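Local structure of histidine-containing Phosphotransfer Protein type 1, MtHPt1 (3US6) at residues L134-E137 with Q138-A142; F62-Q66 with Q67-F71; N128-E131 with T132-R135. The protein probably relays phosphoryl groups through an active histidine, from cytokinin sensor histidine kinases to response regulators, in plant cytokinin signalling. All coordinates share one frame; numbering follows the deposited sequence.

In the fold
Contacts 1 and 3 lie on the same long helix, 109-142, and share L134 and R135, with centres about 10 Å apart; contact 2 is the connection from helix 41-64 to helix 71-88, on the other side of the chain's centre and about 42 Å from contact 1, centre to centre. All three are partly buried. Contact 3, nearest the middle of the chain, sets three buried leucines against a water-linked E131-R135 pair, whereas contact 1, close to the helix end, has more exposed glutamines and fewer buried side chains. Both helical contacts rest on regular backbone bonds; contact 2 replaces these with a water bridge and I69 packing on the last helical turn.

Contact 1 of 3, residues L134-E137 with Q138-A142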
loop_
_atom_site.group_PDB
_atom_site.type_symbol
_atom_site.label_atom_id
_atom_site.label_comp_id
_atom_site.label_asym_id
_atom_site.label_seq_id
_atom_site.Cartn_x
_atom_site.Cartn_y
_atom_site.Cartn_z
ATOM N N LEU A 134 10.704 -6.078 2.693
ATOM C CA LEU A 134 11.788 -5.170 3.124
ATOM C C LEU A 134 12.738 -5.830 4.141
ATOM O O LEU A 134 13.959 -5.610 4.086
ATOM C CB LEU A 134 11.219 -3.861 3.625
ATOM C CG LEU A 134 10.660 -3.057 2.458
ATOM C CD1 LEU A 134 9.888 -1.884 2.995
ATOM C CD2 LEU A 134 11.783 -2.564 1.487
ATOM N N ARG A 135 12.190 -6.656 5.026
ATOM C CA ARG A 135 13.004 -7.419 5.968
ATOM C C ARG A 135 13.927 -8.408 5.250
ATOM O O ARG A 135 15.088 -8.570 5.624
ATOM C CB ARG A 135 12.114 -8.162 6.966
ATOM C CG ARG A 135 11.722 -7.337 8.181
ATOM C CD ARG A 135 11.222 -8.221 9.312
ATOM N NE ARG A 135 9.841 -8.647 9.102
ATOM C CZ ARG A 135 8.777 -7.914 9.413
ATOM N NH1 ARG A 135 8.932 -6.711 9.950
ATOM N NH2 ARG A 135 7.557 -8.382 9.187
ATOM N N LEU A 136 13.402 -9.064 4.218
ATOM C CA LEU A 136 14.170 -10.024 3.428
ATOM C C LEU A 136 15.299 -9.291 2.675
ATOM O O LEU A 136 16.447 -9.715 2.652
ATOM C CB LEU A 136 13.276 -10.761 2.446
ATOM C CG LEU A 136 13.980 -11.810 1.580
ATOM C CD1 LEU A 136 14.704 -12.825 2.420
ATOM C CD2 LEU A 136 12.935 -12.494 0.720
ATOM N N GLU A 137 14.975 -8.149 2.062
ATOM C CA GLU A 137 15.977 -7.341 1.414
ATOM C C GLU A 137 17.108 -6.968 2.391
ATOM O O GLU A 137 18.270 -6.995 2.025
ATOM C CB GLU A 137 15.396 -6.062 0.831
ATOM C CG GLU A 137 14.493 -6.337 -0.339
ATOM C CD GLU A 137 13.965 -5.092 -1.068
ATOM O OE1 GLU A 137 14.443 -3.953 -0.830
ATOM O OE2 GLU A 137 13.058 -5.273 -1.955
ATOM N N GLN A 138 16.747 -6.511 3.586
ATOM C CA GLN A 138 17.766 -6.143 4.559
ATOM C C GLN A 138 18.666 -7.331 4.874
ATOM O O GLN A 138 19.885 -7.214 5.035
ATOM C CB GLN A 138 17.141 -5.618 5.857
ATOM C CG GLN A 138 16.344 -4.355 5.752
ATOM C CD GLN A 138 17.121 -3.050 5.634
ATOM O OE1 GLN A 138 16.499 -1.996 5.421
ATOM N NE2 GLN A 138 18.443 -3.081 5.831
ATOM N N GLN A 139 18.076 -8.525 4.957
ATOM C CA GLN A 139 18.871 -9.734 5.218
ATOM C C GLN A 139 19.819 -10.076 4.063
ATOM O O GLN A 139 21.011 -10.366 4.270
ATOM C CB GLN A 139 17.975 -10.931 5.539
ATOM C CG GLN A 139 17.216 -10.760 6.799
ATOM C CD GLN A 139 15.943 -11.638 6.928
ATOM O OE1 GLN A 139 15.598 -12.442 6.040
ATOM N NE2 GLN A 139 15.205 -11.406 7.997
ATOM N N ILE A 140 19.320 -9.996 2.859
ATOM C CA ILE A 140 20.131 -10.251 1.666
ATOM C C ILE A 140 21.355 -9.318 1.666
ATOM O O ILE A 140 22.485 -9.756 1.444
ATOM C CB ILE A 140 19.318 -10.069 0.350
ATOM C CG1 ILE A 140 18.300 -11.216 0.230
ATOM C CG2 ILE A 140 20.244 -10.095 -0.869
ATOM C CD1 ILE A 140 17.173 -10.971 -0.789
ATOM N N VAL A 141 21.125 -8.018 1.848
ATOM C CA VAL A 141 22.187 -7.050 1.729
ATOM C C VAL A 141 23.161 -7.176 2.892
ATOM O O VAL A 141 24.382 -7.010 2.715
ATOM C CB VAL A 141 21.643 -5.617 1.547
ATOM C CG1 VAL A 141 22.775 -4.574 1.543
ATOM C CG2 VAL A 141 20.874 -5.529 0.234
ATOM N N ALA A 142 22.674 -7.485 4.106
ATOM C CA ALA A 142 23.577 -7.633 5.230
ATOM C C ALA A 142 24.460 -8.825 5.000
ATOM O O ALA A 142 25.626 -8.808 5.432
ATOM C CB ALA A 142 22.800 -7.757 6.573
HETATM O O HOH W 1 14.569 -2.781 3.813
#
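The carbonyl oxygen of L134 is gripped twice: Q138 N donates to it at 3.0 Å, and water 1 gives it a second hydrogen bond at 2.9 Å. The same water donates to Q138 OE1 at 2.6 Å, so the glutamine side chain closes a small ring over the carbonyl one helical turn before it. Q138 bends back at its second torsion (chi2 -77°), which lays CG alongside L134 O and turns the amide toward the water. A glutamine suits this exposed place because its oxygen can accept a hydrogen bond from the water without bringing in a charge. Q139 is built differently. Its chain runs extended past R135 O, and its OE1 meets L136 CD1 at 3.7 Å, the two side chains crossing at about a right angle. These are successive turns of the helix 109-142, which reaches its end at A142 after passing alongside the helix 3-19; the bond from I140 N to L136 O, 2.9 Å long and 166° at the hydrogen, is part of its regular i to i+4 ladder. The face turned to helix 3-19 is mixed. L136 CG packs against I140 CD1 at 4.1 Å, and both residues also touch W10, with M6 on I140 and on Q139. I140 runs back along the helix, extended at chi2 (164°), to bring its CD1 to L136. E137 reaches W10 as well, its OE2 accepting a hydrogen bond from the indole NE1, while V141 N donates to the backbone oxygen of E137.

Contact 2 of 3, residues F62-Q66 with Q67-F71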
loop_
_atom_site.group_PDB
_atom_site.type_symbol
_atom_site.label_atom_id
_atom_site.label_comp_id
_atom_site.label_asym_id
_atom_site.label_seq_id
_atom_site.Cartn_x
_atom_site.Cartn_y
_atom_site.Cartn_z
ATOM N N PHE A 62 -13.923 6.746 11.889
ATOM C CA PHE A 62 -14.754 7.613 12.731
ATOM C C PHE A 62 -15.837 8.331 11.915
ATOM O O PHE A 62 -17.003 8.328 12.300
ATOM C CB PHE A 62 -13.893 8.642 13.487
ATOM C CG PHE A 62 -14.723 9.518 14.418
ATOM C CD1 PHE A 62 -15.139 9.047 15.658
ATOM C CD2 PHE A 62 -15.147 10.755 14.002
ATOM C CE1 PHE A 62 -15.920 9.853 16.495
ATOM C CE2 PHE A 62 -15.927 11.552 14.834
ATOM C CZ PHE A 62 -16.306 11.083 16.065
ATOM N N ALA A 63 -15.456 8.853 10.751
ATOM C CA ALA A 63 -16.350 9.558 9.900
ATOM C C ALA A 63 -17.441 8.687 9.302
ATOM O O ALA A 63 -18.585 9.187 9.145
ATOM C CB ALA A 63 -15.555 10.233 8.775
ATOM N N VAL A 64 -17.121 7.473 8.856
ATOM C CA VAL A 64 -18.154 6.663 8.193
ATOM C C VAL A 64 -19.089 6.029 9.187
ATOM O O VAL A 64 -20.218 5.686 8.829
ATOM C CB VAL A 64 -17.588 5.609 7.215
ATOM C CG1 VAL A 64 -16.801 6.243 6.153
ATOM C CG2 VAL A 64 -16.836 4.545 7.914
ATOM N N ASP A 65 -18.677 5.927 10.432
ATOM C CA ASP A 65 -19.450 5.173 11.413
ATOM C C ASP A 65 -20.298 6.105 12.246
ATOM O O ASP A 65 -20.539 5.880 13.387
ATOM C CB ASP A 65 -18.557 4.313 12.294
ATOM C CG ASP A 65 -18.050 3.072 11.568
ATOM O OD1 ASP A 65 -18.677 2.643 10.596
ATOM O OD2 ASP A 65 -17.004 2.570 11.965
ATOM N N GLN A 66 -20.640 7.225 11.665
ATOM C CA GLN A 66 -21.621 8.148 12.190
ATOM C C GLN A 66 -23.013 7.972 11.534
ATOM O O GLN A 66 -23.034 7.526 10.434
ATOM C CB GLN A 66 -21.103 9.584 12.014
ATOM C CG GLN A 66 -19.681 9.873 12.550
ATOM C CD GLN A 66 -19.435 9.595 14.052
ATOM O OE1 GLN A 66 -20.048 10.244 14.892
ATOM N NE2 GLN A 66 -18.486 8.683 14.381
ATOM N N GLN A 67 -24.118 8.323 12.170
ATOM C CA GLN A 67 -25.486 8.119 11.643
ATOM C C GLN A 67 -25.607 8.789 10.300
ATOM O O GLN A 67 -26.204 8.249 9.336
ATOM C CB GLN A 67 -26.512 8.717 12.624
ATOM C CG GLN A 67 -27.967 8.318 12.492
ATOM C CD GLN A 67 -28.838 9.077 13.534
ATOM O OE1 GLN A 67 -28.746 10.315 13.640
ATOM N NE2 GLN A 67 -29.653 8.333 14.324
ATOM N N SER A 68 -25.066 10.007 10.193
ATOM C CA SER A 68 -25.047 10.757 8.949
ATOM C C SER A 68 -23.610 10.961 8.548
ATOM O O SER A 68 -22.826 11.515 9.301
ATOM C CB SER A 68 -25.730 12.108 9.122
ATOM O OG SER A 68 -25.658 12.866 7.924
ATOM N N ILE A 69 -23.243 10.491 7.387
ATOM C CA ILE A 69 -21.867 10.632 6.906
ATOM C C ILE A 69 -21.693 11.945 6.151
ATOM O O ILE A 69 -22.529 12.292 5.286
ATOM C CB ILE A 69 -21.477 9.509 5.970
ATOM C CG1 ILE A 69 -21.549 8.193 6.703
ATOM C CG2 ILE A 69 -20.063 9.769 5.473
ATOM C CD1 ILE A 69 -21.157 6.956 5.843
ATOM N N ASP A 70 -20.619 12.684 6.434
ATOM C CA ASP A 70 -20.235 13.843 5.640
ATOM C C ASP A 70 -19.513 13.312 4.405
ATOM O O ASP A 70 -18.286 13.084 4.424
ATOM C CB ASP A 70 -19.268 14.713 6.420
ATOM C CG ASP A 70 -18.930 16.006 5.705
ATOM O OD1 ASP A 70 -18.981 16.090 4.441
ATOM O OD2 ASP A 70 -18.621 16.955 6.457
ATOM N N PHE A 71 -20.268 13.042 3.335
ATOM C CA PHE A 71 -19.718 12.369 2.156
ATOM C C PHE A 71 -18.655 13.187 1.438
ATOM O O PHE A 71 -17.767 12.635 0.807
ATOM C CB PHE A 71 -20.850 11.994 1.150
ATOM C CG PHE A 71 -21.787 10.953 1.663
ATOM C CD1 PHE A 71 -21.397 9.655 1.776
ATOM C CD2 PHE A 71 -23.073 11.305 2.064
ATOM C CE1 PHE A 71 -22.222 8.698 2.247
ATOM C CE2 PHE A 71 -23.930 10.327 2.578
ATOM C CZ PHE A 71 -23.502 9.050 2.680
HETATM O O HOH W 2 -18.993 11.882 8.695
#
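I69 CD1 lies 3.4 Å from V64 O and 4.1 Å from V64 CB, packing a methyl group on the last turn of the helix 41-64. Its CG1 also passes near A63 O, so the isoleucine meets that turn chiefly through carbonyl oxygens and the valine's branch. The side chain is extended (chi2 -180°), which carries CD1 far enough to reach V64. Buried branched residues suit both positions: V74 of the following helix and I109 touch I69, while F100 and L116 touch V64. Beside this contact, water 2 joins the two limbs of the connection, donating to A63 O at 2.8 Å and accepting from D70 N at 2.9 Å. In the next shell, Q66 may fold back on the helix it has just left. In one of its two modelled conformers, bent at chi2 (-58°), NE2 lies 2.6 Å from F62 O and over one face of the F62 ring, so this bond and ring contact are doubtful. Further out, D70 is the N-cap of the helix 71-88, its OD1 accepting from K73 N, and it is also the centre of an inverse gamma turn; aspartate fits because its short carboxylate can reach a backbone N-H of the first turn. V64 O accepts a hydrogen bond from R113 NE. Where the helix 41-64 stops supplying N-H donors, its terminal carbonyls turn to a water and an arginine, while the isoleucine packs its methyl against the V64 carbonyl and CB without hydrogen-bonding to either.

Contact 3 of 3, residues N128-E131 with T132-R135; sequences NKLE and TLLR
The charged ends of E131 and R135, one turn apart, meet through solvent: OE1 of E131 and NH2 of R135 stay 4.5 Å apart, beyond a salt bridge. Water 3 spans them, donating to E131 OE1 at 2.8 Å and accepting from R135 NH2 at 2.7 Å; water 4 accepts from R135 NH1 and donates weakly to E131 OE1. Both waters lie at the guanidinium edge, in its plane, while E131 O sits 3.8 Å above one face, over its centre. The bend at chi3 (-79°) of R135 folds the group back over that carbonyl. Opposite charges four residues apart suit this outer helical face, and their attraction is probably softened by the waters.

Among the backbone bonds, L134 N to L130 O is 2.8 Å long, R135 N donates to E131 O at 2.9 Å, and N128 O takes T132 N together with a weak bond from T132 OG1. N128 itself turns its ND2 to L124 O.

Apolar contact is lighter: L130 CD2 approaches L133 CD2 at 4.3 Å. Leucines fit these buried positions, where the helix 109-142 faces its neighbours: L130 touches V46 and F50 and L134 touches F43, all on the helix 41-64, while L133 meets W10 of the helix 3-19.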
loop_
_atom_site.group_PDB
_atom_site.type_symbol
_atom_site.label_atom_id
_atom_site.label_comp_id
_atom_site.label_asym_id
_atom_site.label_seq_id
_atom_site.Cartn_x
_atom_site.Cartn_y
_atom_site.Cartn_z
ATOM N N ASN A 128 1.764 -5.454 5.667
ATOM C CA ASN A 128 2.411 -6.632 6.180
ATOM C C ASN A 128 3.337 -7.253 5.124
ATOM O O ASN A 128 4.475 -7.617 5.455
ATOM C CB ASN A 128 1.438 -7.610 6.767
ATOM C CG ASN A 128 0.992 -7.171 8.140
ATOM O OD1 ASN A 128 1.660 -7.414 9.135
ATOM N ND2 ASN A 128 -0.177 -6.547 8.182
ATOM N N LYS A 129 2.878 -7.387 3.890
ATOM C CA LYS A 129 3.675 -8.047 2.860
ATOM C C LYS A 129 4.926 -7.188 2.579
ATOM O O LYS A 129 6.047 -7.712 2.336
ATOM C CB LYS A 129 2.875 -8.251 1.577
ATOM C CG LYS A 129 1.789 -9.294 1.731
ATOM C CD LYS A 129 0.883 -9.288 0.523
ATOM C CE LYS A 129 -0.185 -10.391 0.507
ATOM N NZ LYS A 129 0.400 -11.701 0.345
ATOM N N LEU A 130 4.777 -5.860 2.514
ATOM C CA LEU A 130 5.912 -4.972 2.303
ATOM C C LEU A 130 6.941 -5.079 3.421
ATOM O O LEU A 130 8.153 -5.061 3.167
ATOM C CB LEU A 130 5.488 -3.521 2.116
ATOM C CG LEU A 130 4.890 -3.198 0.748
ATOM C CD1 LEU A 130 4.301 -1.846 0.706
ATOM C CD2 LEU A 130 5.963 -3.297 -0.327
ATOM N N GLU A 131 6.471 -5.197 4.658
ATOM C CA GLU A 131 7.404 -5.350 5.793
ATOM C C GLU A 131 8.223 -6.622 5.600
ATOM O O GLU A 131 9.426 -6.648 5.870
ATOM C CB GLU A 131 6.682 -5.302 7.107
ATOM C CG GLU A 131 6.097 -3.942 7.339
ATOM C CD GLU A 131 5.328 -3.874 8.650
ATOM O OE1 GLU A 131 4.777 -4.889 9.149
ATOM O OE2 GLU A 131 5.125 -2.767 9.192
ATOM N N THR A 132 7.563 -7.701 5.254
ATOM C CA THR A 132 8.220 -8.981 4.977
ATOM C C THR A 132 9.253 -8.832 3.815
ATOM O O THR A 132 10.400 -9.292 3.902
ATOM C CB THR A 132 7.223 -10.091 4.704
ATOM O OG1 THR A 132 6.516 -10.335 5.920
ATOM C CG2 THR A 132 7.888 -11.399 4.210
ATOM N N LEU A 133 8.847 -8.243 2.713
ATOM C CA LEU A 133 9.728 -8.014 1.581
ATOM C C LEU A 133 10.953 -7.189 1.987
ATOM O O LEU A 133 12.082 -7.553 1.656
ATOM C CB LEU A 133 8.912 -7.316 0.488
ATOM C CG LEU A 133 9.690 -7.142 -0.816
ATOM C CD1 LEU A 133 9.797 -8.432 -1.563
ATOM C CD2 LEU A 133 9.027 -6.038 -1.667
ATOM N N LEU A 134 10.704 -6.078 2.693
ATOM C CA LEU A 134 11.788 -5.170 3.124
ATOM C C LEU A 134 12.738 -5.830 4.141
ATOM O O LEU A 134 13.959 -5.610 4.086
ATOM C CB LEU A 134 11.219 -3.861 3.625
ATOM C CG LEU A 134 10.660 -3.057 2.458
ATOM C CD1 LEU A 134 9.888 -1.884 2.995
ATOM C CD2 LEU A 134 11.783 -2.564 1.487
ATOM N N ARG A 135 12.190 -6.656 5.026
ATOM C CA ARG A 135 13.004 -7.419 5.968
ATOM C C ARG A 135 13.927 -8.408 5.250
ATOM O O ARG A 135 15.088 -8.570 5.624
ATOM C CB ARG A 135 12.114 -8.162 6.966
ATOM C CG ARG A 135 11.722 -7.337 8.181
ATOM C CD ARG A 135 11.222 -8.221 9.312
ATOM N NE ARG A 135 9.841 -8.647 9.102
ATOM C CZ ARG A 135 8.777 -7.914 9.413
ATOM N NH1 ARG A 135 8.932 -6.711 9.950
ATOM N NH2 ARG A 135 7.557 -8.382 9.187
HETATM O O HOH W 3 5.022 -7.621 9.454
HETATM O O HOH W 4 6.804 -5.120 11.330
#